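Local coordinates for hypothetical protein Atu0120 (Agrobacterium tumefaciens, PDB 2I6H) that is of unknown function but belongs to the bacterial DUF924 family and folds into helices joined by loops, without strands, at residues S140-D144 with I145-Q149. Numbering follows the deposited sequence. Where two conformers were deposited one is given.
Sequences SHAED and IAAQQ
The side-chain amide of Gln-148 reaches back from the first turn of helix 145-155 to the loop that leads into it, and both hydrogens of its NE2 are spent there on main-chain carbonyls. Gln-148 NE2 donates to Ser-140 O and to Ala-142 O, each at 2.8 Å. Both acceptors lie in the plane of the amide, but the carbonyls are used differently: the nitrogen stands above the carbonyl plane of Ser-140 (C=O...N 105°), whereas it approaches Ala-142 O at 150°, tilted slightly from the carbonyl plane. A bend at chi2 folds the Gln-148 chain back across Asp-144 O to bring the amide here. The other end of the amide is held through water: a single molecule donates to Gln-148 OE1 and accepts from Ser-140 OG. The water and the two carbonyls together are consistent with this orientation of the amide.

Asp-144 is the N-cap of the helix. With CG between its own backbone N and carbonyl carbon (chi1 69°), the carboxylate turns over the first turn, and in one of its two modelled conformers Asp-144 OD2 accepts from Ala-147 N at 3.0 Å, met from above the carboxylate plane. In the same conformer Ala-147 CB lies 3.3 Å from Asp-144 OD2. Asp-144 O receives Gln-148 N at 3.1 Å, the first i to i+4 bond of the helix.

Apolar packing is slight: Ala-142 CB meets Ala-147 CB at 3.7 Å.

The carboxylate of Glu-143, at the centre of an inverse gamma turn, forms a salt bridge with Arg-188 and accepts from Phe-179 N, while Gln-148 also packs on His-169, Arg-170 and Val-173. The loop 141-144 thus joins helix 137-140 to the capped helix 145-155, which lies against helix 160-176.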
# COMPACT_ATOMS: atom_id res chain seq x y z
N SER A 140 5.21 8.67 -10.56
CA SER A 140 5.09 9.10 -9.16
C SER A 140 6.38 9.74 -8.65
O SER A 140 6.36 10.57 -7.73
CB SER A 140 4.72 7.89 -8.29
OG SER A 140 3.34 7.61 -8.43
N HIS A 141 7.51 9.34 -9.22
CA HIS A 141 8.82 9.81 -8.74
C HIS A 141 9.30 11.09 -9.41
O HIS A 141 10.31 11.65 -8.99
CB HIS A 141 9.88 8.69 -8.88
CG HIS A 141 9.60 7.50 -8.01
ND1 HIS A 141 9.97 6.22 -8.36
CD2 HIS A 141 9.00 7.40 -6.80
CE1 HIS A 141 9.58 5.38 -7.41
NE2 HIS A 141 9.00 6.07 -6.45
N ALA A 142 8.55 11.57 -10.39
CA ALA A 142 8.94 12.79 -11.12
C ALA A 142 8.41 14.05 -10.44
O ALA A 142 7.24 14.10 -9.99
CB ALA A 142 8.45 12.71 -12.58
N GLU A 143 9.25 15.09 -10.38
CA GLU A 143 8.84 16.37 -9.81
C GLU A 143 8.20 17.23 -10.90
O GLU A 143 8.78 18.22 -11.31
CB GLU A 143 10.04 17.06 -9.15
CG GLU A 143 10.56 16.28 -7.97
CD GLU A 143 11.70 16.99 -7.22
OE1 GLU A 143 12.61 17.61 -7.85
OE2 GLU A 143 11.69 16.90 -5.97
N ASP A 144 7.04 16.81 -11.39
CA ASP A 144 6.27 17.59 -12.35
C ASP A 144 4.85 17.10 -12.37
O ASP A 144 4.52 15.94 -12.21
CB ASP A 144 6.83 17.62 -13.78
CG ASP A 144 6.73 16.29 -14.48
OD1 ASP A 144 7.61 15.44 -14.22
OD2 ASP A 144 5.80 16.10 -15.30
N ILE A 145 3.98 18.10 -12.46
CA ILE A 145 2.55 17.89 -12.30
C ILE A 145 1.96 16.98 -13.34
O ILE A 145 1.13 16.14 -13.00
CB ILE A 145 1.86 19.29 -12.20
CG1 ILE A 145 2.41 20.00 -10.96
CG2 ILE A 145 0.35 19.17 -12.22
CD1 ILE A 145 2.36 21.52 -11.03
N ALA A 146 2.39 17.12 -14.60
CA ALA A 146 1.84 16.26 -15.67
C ALA A 146 2.10 14.79 -15.33
O ALA A 146 1.18 13.97 -15.42
CB ALA A 146 2.50 16.58 -17.01
N ALA A 147 3.34 14.48 -14.93
CA ALA A 147 3.72 13.11 -14.56
C ALA A 147 2.86 12.61 -13.41
O ALA A 147 2.38 11.47 -13.43
CB ALA A 147 5.17 13.07 -14.17
N GLN A 148 2.64 13.45 -12.42
CA GLN A 148 1.83 13.02 -11.26
C GLN A 148 0.40 12.69 -11.63
O GLN A 148 -0.17 11.72 -11.14
CB GLN A 148 1.86 14.09 -10.19
CG GLN A 148 3.26 14.27 -9.54
CD GLN A 148 3.72 13.03 -8.79
OE1 GLN A 148 2.92 12.30 -8.20
NE2 GLN A 148 5.02 12.80 -8.78
N GLN A 149 -0.21 13.54 -12.47
CA GLN A 149 -1.58 13.31 -12.90
C GLN A 149 -1.64 12.04 -13.72
O GLN A 149 -2.58 11.26 -13.56
CB GLN A 149 -2.08 14.53 -13.67
CG GLN A 149 -2.09 15.72 -12.74
CD GLN A 149 -2.95 16.80 -13.24
OE1 GLN A 149 -3.35 16.79 -14.41
NE2 GLN A 149 -3.23 17.78 -12.38
O HOH W 1 1.83 9.82 -8.20